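Local coordinates for 14-3-3 protein (Cryptosporidium parvum, PDB 3EFZ) that belongs to the 14-3-3 family and probably binds phosphoserine-containing partner proteins as a dimeric, all-helical adaptor in cell signalling, at residues Val48-Thr53 with Leu65-Ser70; Arg74-Arg79 with Ser116-Ser121. All blocks are in the same frame, centred on the assembly; numbering follows the deposited sequence.

Interaction 1: residues Val48-Thr53 with Leu65-Ser70; sequences VIKVLT and LLLAGS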
ATOM      1  N   VAL B  48       9.403   5.528  -6.774  1.00 35.90           N
ATOM      2  CA  VAL B  48      10.091   5.463  -5.491  1.00 36.33           C
ATOM      3  C   VAL B  48      10.984   4.207  -5.436  1.00 36.56           C
ATOM      4  O   VAL B  48      12.190   4.302  -5.177  1.00 36.34           O
ATOM      5  CB  VAL B  48       9.117   5.506  -4.281  1.00 35.66           C
ATOM      6  CG1 VAL B  48       9.824   5.059  -2.985  1.00 35.89           C
ATOM      7  CG2 VAL B  48       8.584   6.904  -4.099  1.00 35.86           C
ATOM      8  N   ILE B  49      10.397   3.050  -5.714  1.00 36.52           N
ATOM      9  CA  ILE B  49      11.148   1.793  -5.639  1.00 37.12           C
ATOM     10  C   ILE B  49      12.258   1.701  -6.690  1.00 37.09           C
ATOM     11  O   ILE B  49      13.356   1.305  -6.360  1.00 36.28           O
ATOM     12  CB  ILE B  49      10.224   0.571  -5.639  1.00 37.60           C
ATOM     13  CG1 ILE B  49       9.569   0.466  -4.256  1.00 37.47           C
ATOM     14  CG2 ILE B  49      11.014  -0.713  -5.904  1.00 37.59           C
ATOM     15  CD1 ILE B  49       8.323  -0.213  -4.280  1.00 38.54           C
ATOM     16  N   LYS B  50      11.981   2.122  -7.925  1.00 37.24           N
ATOM     17  CA  LYS B  50      12.995   2.156  -8.979  1.00 38.00           C
ATOM     18  C   LYS B  50      14.217   2.967  -8.548  1.00 37.51           C
ATOM     19  O   LYS B  50      15.338   2.466  -8.584  1.00 37.55           O
ATOM     20  CB  LYS B  50      12.425   2.742 -10.275  1.00 38.33           C
ATOM     21  CG  LYS B  50      11.761   1.745 -11.165  1.00 40.17           C
ATOM     22  CD  LYS B  50      11.319   2.356 -12.495  1.00 42.13           C
ATOM     23  CE  LYS B  50      12.363   2.160 -13.603  1.00 45.76           C
ATOM     24  NZ  LYS B  50      12.681   0.710 -13.845  1.00 46.78           N
ATOM     25  N   VAL B  51      13.989   4.215  -8.140  1.00 37.16           N
ATOM     26  CA  VAL B  51      15.056   5.102  -7.693  1.00 36.70           C
ATOM     27  C   VAL B  51      15.850   4.513  -6.518  1.00 37.11           C
ATOM     28  O   VAL B  51      17.078   4.412  -6.583  1.00 36.35           O
ATOM     29  CB  VAL B  51      14.545   6.557  -7.374  1.00 36.72           C
ATOM     30  CG1 VAL B  51      15.681   7.438  -6.866  1.00 36.01           C
ATOM     31  CG2 VAL B  51      13.941   7.199  -8.608  1.00 35.89           C
ATOM     32  N   LEU B  52      15.161   4.120  -5.447  1.00 37.46           N
ATOM     33  CA  LEU B  52      15.859   3.620  -4.244  1.00 38.07           C
ATOM     34  C   LEU B  52      16.721   2.382  -4.508  1.00 38.94           C
ATOM     35  O   LEU B  52      17.696   2.106  -3.801  1.00 39.38           O
ATOM     36  CB  LEU B  52      14.855   3.323  -3.127  1.00 38.32           C
ATOM     37  CG  LEU B  52      14.249   4.559  -2.439  1.00 37.64           C
ATOM     38  CD1 LEU B  52      13.328   4.138  -1.302  1.00 38.15           C
ATOM     39  CD2 LEU B  52      15.332   5.501  -1.904  1.00 38.37           C
ATOM     40  N   THR B  53      16.370   1.674  -5.568  1.00 38.65           N
ATOM     41  CA  THR B  53      16.767   0.305  -5.780  1.00 38.99           C
ATOM     42  C   THR B  53      17.718   0.210  -7.003  1.00 39.14           C
ATOM     43  O   THR B  53      18.603  -0.659  -7.055  1.00 39.06           O
ATOM     44  CB  THR B  53      15.458  -0.524  -5.924  1.00 39.14           C
ATOM     45  OG1 THR B  53      15.325  -1.471  -4.851  1.00 41.71           O
ATOM     46  CG2 THR B  53      15.296  -1.138  -7.259  1.00 38.00           C
ATOM     47  N   LEU B  65      16.978  -1.597   0.699  1.00 34.23           N
ATOM     48  CA  LEU B  65      16.604  -0.391   0.001  1.00 34.59           C
ATOM     49  C   LEU B  65      15.243  -0.567  -0.643  1.00 34.36           C
ATOM     50  O   LEU B  65      14.466   0.396  -0.706  1.00 35.24           O
ATOM     51  CB  LEU B  65      17.653  -0.050  -1.052  1.00 34.14           C
ATOM     52  CG  LEU B  65      18.987   0.448  -0.497  1.00 35.07           C
ATOM     53  CD1 LEU B  65      20.063   0.431  -1.583  1.00 33.88           C
ATOM     54  CD2 LEU B  65      18.836   1.826   0.126  1.00 35.09           C
ATOM     55  N   LEU B  66      14.975  -1.797  -1.095  1.00 33.93           N
ATOM     56  CA  LEU B  66      13.647  -2.242  -1.539  1.00 34.46           C
ATOM     57  C   LEU B  66      12.639  -2.142  -0.396  1.00 34.88           C
ATOM     58  O   LEU B  66      11.521  -1.680  -0.600  1.00 35.62           O
ATOM     59  CB  LEU B  66      13.681  -3.692  -2.062  1.00 33.33           C
ATOM     60  CG  LEU B  66      12.373  -4.365  -2.503  1.00 33.19           C
ATOM     61  CD1 LEU B  66      11.646  -3.573  -3.590  1.00 31.83           C
ATOM     62  CD2 LEU B  66      12.628  -5.779  -2.979  1.00 33.07           C
ATOM     63  N   LEU B  67      13.035  -2.600   0.787  1.00 35.47           N
ATOM     64  CA  LEU B  67      12.192  -2.500   1.969  1.00 35.88           C
ATOM     65  C   LEU B  67      11.911  -1.028   2.325  1.00 36.51           C
ATOM     66  O   LEU B  67      10.783  -0.681   2.639  1.00 36.59           O
ATOM     67  CB  LEU B  67      12.841  -3.217   3.146  1.00 36.28           C
ATOM     68  CG  LEU B  67      12.032  -3.310   4.452  1.00 35.84           C
ATOM     69  CD1 LEU B  67      10.869  -4.249   4.290  1.00 37.55           C
ATOM     70  CD2 LEU B  67      12.920  -3.774   5.572  1.00 36.57           C
ATOM     71  N   ALA B  68      12.939  -0.181   2.280  1.00 36.79           N
ATOM     72  CA  ALA B  68      12.771   1.246   2.558  1.00 36.94           C
ATOM     73  C   ALA B  68      11.709   1.865   1.628  1.00 37.06           C
ATOM     74  O   ALA B  68      10.826   2.587   2.083  1.00 37.74           O
ATOM     75  CB  ALA B  68      14.100   1.975   2.437  1.00 36.27           C
ATOM     76  N   GLY B  69      11.814   1.575   0.333  1.00 37.21           N
ATOM     77  CA  GLY B  69      10.841   1.997  -0.669  1.00 36.54           C
ATOM     78  C   GLY B  69       9.469   1.409  -0.414  1.00 36.32           C
ATOM     79  O   GLY B  69       8.478   2.130  -0.397  1.00 36.73           O
ATOM     80  N   SER B  70       9.421   0.096  -0.210  1.00 36.07           N
ATOM     81  CA  SER B  70       8.187  -0.587   0.116  1.00 36.70           C
ATOM     82  C   SER B  70       7.496   0.037   1.344  1.00 36.31           C
ATOM     83  O   SER B  70       6.280   0.176   1.373  1.00 35.78           O
ATOM     84  CB  SER B  70       8.441  -2.074   0.319  1.00 36.38           C
ATOM     85  OG  SER B  70       7.362  -2.667   0.993  1.00 37.14           O
TER

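Interaction 2: residues Arg74-Arg79 with Ser116-Ser121; sequences RVTSIR and SILLES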
ATOM      1  N   ARG B  74       3.914   1.915   1.610  1.00 35.04           N
ATOM      2  CA  ARG B  74       2.977   1.536   2.665  1.00 35.33           C
ATOM      3  C   ARG B  74       2.466   2.717   3.505  1.00 35.64           C
ATOM      4  O   ARG B  74       1.272   2.826   3.760  1.00 35.26           O
ATOM      5  CB  ARG B  74       3.613   0.487   3.580  1.00 34.40           C
ATOM      6  CG  ARG B  74       3.032   0.406   5.006  1.00 35.75           C
ATOM      7  CD  ARG B  74       3.266  -0.982   5.611  1.00 33.25           C
ATOM      8  NE  ARG B  74       3.024  -1.019   7.059  1.00 38.44           N
ATOM      9  CZ  ARG B  74       1.896  -1.411   7.645  1.00 40.32           C
ATOM     10  NH1 ARG B  74       1.823  -1.397   8.975  1.00 40.61           N
ATOM     11  NH2 ARG B  74       0.849  -1.835   6.919  1.00 38.21           N
ATOM     12  N   VAL B  75       3.394   3.538   3.981  1.00 36.59           N
ATOM     13  CA  VAL B  75       3.094   4.692   4.859  1.00 37.76           C
ATOM     14  C   VAL B  75       2.216   5.744   4.146  1.00 37.67           C
ATOM     15  O   VAL B  75       1.343   6.359   4.749  1.00 37.28           O
ATOM     16  CB  VAL B  75       4.422   5.340   5.394  1.00 37.12           C
ATOM     17  CG1 VAL B  75       4.217   6.777   5.785  1.00 39.35           C
ATOM     18  CG2 VAL B  75       4.951   4.578   6.567  1.00 37.97           C
ATOM     19  N   THR B  76       2.474   5.932   2.861  1.00 37.78           N
ATOM     20  CA  THR B  76       1.634   6.749   1.978  1.00 38.17           C
ATOM     21  C   THR B  76       0.234   6.127   1.852  1.00 37.39           C
ATOM     22  O   THR B  76      -0.777   6.842   1.920  1.00 35.86           O
ATOM     23  CB  THR B  76       2.301   6.909   0.601  1.00 37.78           C
ATOM     24  OG1 THR B  76       3.630   7.406   0.793  1.00 39.80           O
ATOM     25  CG2 THR B  76       1.563   7.915  -0.270  1.00 40.57           C
ATOM     26  N   SER B  77       0.171   4.804   1.698  1.00 36.66           N
ATOM     27  CA  SER B  77      -1.127   4.144   1.656  1.00 36.98           C
ATOM     28  C   SER B  77      -1.860   4.200   2.997  1.00 36.63           C
ATOM     29  O   SER B  77      -3.060   4.350   2.996  1.00 37.30           O
ATOM     30  CB  SER B  77      -1.051   2.711   1.131  1.00 36.68           C
ATOM     31  OG  SER B  77      -0.587   2.692  -0.224  1.00 38.24           O
ATOM     32  N   ILE B  78      -1.153   4.071   4.121  1.00 36.47           N
ATOM     33  CA  ILE B  78      -1.788   4.180   5.448  1.00 36.24           C
ATOM     34  C   ILE B  78      -2.364   5.594   5.591  1.00 36.77           C
ATOM     35  O   ILE B  78      -3.519   5.771   5.969  1.00 36.64           O
ATOM     36  CB  ILE B  78      -0.818   3.819   6.600  1.00 35.81           C
ATOM     37  CG1 ILE B  78      -0.364   2.355   6.494  1.00 35.62           C
ATOM     38  CG2 ILE B  78      -1.477   4.036   7.941  1.00 33.97           C
ATOM     39  CD1 ILE B  78       0.870   2.044   7.322  1.00 32.98           C
ATOM     40  N   ARG B  79      -1.572   6.599   5.216  1.00 37.00           N
ATOM     41  CA  ARG B  79      -2.036   7.983   5.242  1.00 36.51           C
ATOM     42  C   ARG B  79      -3.248   8.213   4.325  1.00 36.58           C
ATOM     43  O   ARG B  79      -4.164   8.933   4.705  1.00 37.26           O
ATOM     44  CB  ARG B  79      -0.887   8.922   4.906  1.00 35.70           C
ATOM     45  CG  ARG B  79      -1.221  10.411   4.897  1.00 35.80           C
ATOM     46  CD  ARG B  79       0.032  11.131   4.548  1.00 33.92           C
ATOM     47  NE  ARG B  79      -0.150  12.564   4.371  1.00 35.12           N
ATOM     48  CZ  ARG B  79      -0.291  13.172   3.206  1.00 33.19           C
ATOM     49  NH1 ARG B  79      -0.276  12.478   2.077  1.00 33.14           N
ATOM     50  NH2 ARG B  79      -0.427  14.492   3.185  1.00 35.00           N
ATOM     51  N   SER B 116       1.567   3.550  13.335  1.00 35.78           N
ATOM     52  CA  SER B 116       2.279   2.921  12.218  1.00 35.02           C
ATOM     53  C   SER B 116       3.007   3.897  11.285  1.00 34.91           C
ATOM     54  O   SER B 116       4.171   3.675  10.960  1.00 35.09           O
ATOM     55  CB  SER B 116       1.318   2.030  11.416  1.00 35.20           C
ATOM     56  OG  SER B 116       1.117   0.818  12.114  1.00 34.78           O
ATOM     57  N   ILE B 117       2.342   4.969  10.857  1.00 34.63           N
ATOM     58  CA  ILE B 117       3.021   5.988  10.063  1.00 34.93           C
ATOM     59  C   ILE B 117       4.217   6.535  10.854  1.00 35.50           C
ATOM     60  O   ILE B 117       5.293   6.645  10.291  1.00 36.04           O
ATOM     61  CB  ILE B 117       2.099   7.161   9.690  1.00 34.65           C
ATOM     62  CG1 ILE B 117       0.981   6.706   8.752  1.00 35.70           C
ATOM     63  CG2 ILE B 117       2.923   8.369   9.119  1.00 35.22           C
ATOM     64  CD1 ILE B 117      -0.210   7.710   8.739  1.00 33.66           C
ATOM     65  N   LEU B 118       4.027   6.864  12.144  1.00 35.42           N
ATOM     66  CA  LEU B 118       5.123   7.387  12.989  1.00 36.18           C
ATOM     67  C   LEU B 118       6.317   6.446  13.109  1.00 36.62           C
ATOM     68  O   LEU B 118       7.453   6.861  12.927  1.00 36.42           O
ATOM     69  CB  LEU B 118       4.647   7.725  14.400  1.00 35.51           C
ATOM     70  CG  LEU B 118       3.593   8.824  14.542  1.00 35.35           C
ATOM     71  CD1 LEU B 118       3.160   8.889  15.984  1.00 31.49           C
ATOM     72  CD2 LEU B 118       4.113  10.187  14.048  1.00 32.87           C
ATOM     73  N   LEU B 119       6.041   5.188  13.448  1.00 37.18           N
ATOM     74  CA  LEU B 119       7.076   4.199  13.699  1.00 37.55           C
ATOM     75  C   LEU B 119       7.794   3.799  12.423  1.00 37.65           C
ATOM     76  O   LEU B 119       9.028   3.730  12.404  1.00 38.65           O
ATOM     77  CB  LEU B 119       6.493   2.965  14.397  1.00 37.24           C
ATOM     78  CG  LEU B 119       6.111   3.159  15.867  1.00 38.53           C
ATOM     79  CD1 LEU B 119       5.274   1.991  16.388  1.00 39.15           C
ATOM     80  CD2 LEU B 119       7.350   3.355  16.736  1.00 39.30           C
ATOM     81  N   GLU B 120       7.034   3.567  11.357  1.00 37.22           N
ATOM     82  CA  GLU B 120       7.603   3.067  10.108  1.00 37.24           C
ATOM     83  C   GLU B 120       8.269   4.148   9.283  1.00 37.53           C
ATOM     84  O   GLU B 120       9.198   3.881   8.530  1.00 36.93           O
ATOM     85  CB  GLU B 120       6.559   2.285   9.297  1.00 36.85           C
ATOM     86  CG  GLU B 120       6.214   0.940   9.941  1.00 36.90           C
ATOM     87  CD  GLU B 120       4.864   0.385   9.487  1.00 38.46           C
ATOM     88  OE1 GLU B 120       4.362   0.817   8.424  1.00 36.23           O
ATOM     89  OE2 GLU B 120       4.313  -0.490  10.189  1.00 36.77           O
ATOM     90  N   SER B 121       7.799   5.379   9.411  1.00 37.84           N
ATOM     91  CA  SER B 121       8.518   6.465   8.769  1.00 38.28           C
ATOM     92  C   SER B 121       9.908   6.688   9.425  1.00 37.81           C
ATOM     93  O   SER B 121      10.877   6.987   8.737  1.00 38.12           O
ATOM     94  CB  SER B 121       7.646   7.731   8.657  1.00 38.02           C
ATOM     95  OG  SER B 121       7.363   8.269   9.933  1.00 40.69           O
TER

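Interaction 1: residues Val48-Thr53 with Leu65-Ser70
Leu52 drives its CD1 methyl straight at the backbone of Gly69, 3.3 Å from the CA, where the lack of a side chain lets the two helices close to 8.5 Å between the axes of these segments. The Leu52 side chain leans back beside its own backbone N (chi1 -73°) and then runs out extended, which aims CD1 across the gap and brings it within 4.4 Å of the Ala68 CB. Val48 and Ile49 border the same glycine one turn earlier: Val48 CG1 lies 4.0 Å from the Gly69 CA, and Ile49 CG1 rests 4.0 Å from Gly69 C. Ile49 also sends its other branch to Leu66, CG2 meeting CD1 at 3.7 Å. Leu66 can answer because its CG swings anti to the backbone N (chi1 177°), carrying CD1 back toward the neighbouring helix.

At the far end of the contact Leu65 sets its CB 3.5 Å from the Leu52 carbonyl oxygen, an atom that takes a hydrogen bond from the Tyr135 hydroxyl. Helices 32-54 and 63-81 are successive antiparallel helices of the 14-3-3 fold, joined here beside the dimer interface, where Asp123 and Ile127 of the second subunit pack on Ile49 and Leu66. Cohesion between these segments is therefore van der Waals, with methyls packed closely on glycine backbone where Ile49 CG1 and Leu52 CD1 would crowd a side chain.

Interaction 2: residues Arg74-Arg79 with Ser116-Ser121
Segments 74-79 and 116-121 run close to antiparallel, 166° between their directions, with axes 9.6 Å apart at closest approach and the CA atoms of Val75 and Ile117 the nearest pair. The polar end of the contact belongs to Arg74 and Glu120. Arg74 presents the NE side of its guanidinium, so that two nitrogens take one carboxylate oxygen each. NH1 reaches OE2 of Glu120 at 2.9 Å, nearly straight at 168°, in the guanidinium plane and on the syn lone pair. The NE bond to OE1 of Glu120 is shorter, 2.7 Å, but bent to 138°, OE1 being tilted out of the guanidinium plane and NE lying out of the carboxylate plane. Arg74 gets there with an extended chain whose CG is anti to the backbone N, and Ile78 CD1 lies over the centre of one face of its guanidinium.

Both segments belong to the all-helical 14-3-3 fold, at a place where helices 63-81 and 100-131 also meet the second subunit: there, Ser77 OG bonds to OE2 of Glu120 of the second subunit, and the Ser77 carbonyl oxygen accepts from OG of Ser116 of the second subunit.

Behind the salt bridge the contact turns apolar. Ile117 slides alongside Ile78 in the opposite direction, CG1 of Ile117 lying 3.7 Å from CG2 of Ile78, while CG2 of Ile117 meets Val75 CG1 at 3.9 Å. Val75 turns its second methyl, CG2, onto the Glu120 CB, packing the aliphatic part of that acid. Ile117 CD1 ends 3.9 Å from the Arg79 backbone N; beyond its CB, Arg79 leads away to a salt bridge with Glu157 and lies close to Arg153, with which it is predicted to contact phosphoserine on a bound partner.

How the interactions relate
Helix 63-81 is shared: its earlier part packs on helix 32-54 in interaction 1, its later part on helix 100-131 in interaction 2, and the two centres lie about 15 Å apart. Both are antiparallel and both touch the second subunit. Interaction 1 is the more buried, closer between axes, and apolar, using a glycine to admit its neighbours. Interaction 2 is only partly buried and mixes an aliphatic centre with a charged pair, at a side where the other subunit adds hydrogen bonds of its own. It also carries Arg79 of the predicted phosphoserine site, whereas Val48 in interaction 1 stays about 11 Å, side chain to side chain, from Arg153 of that site.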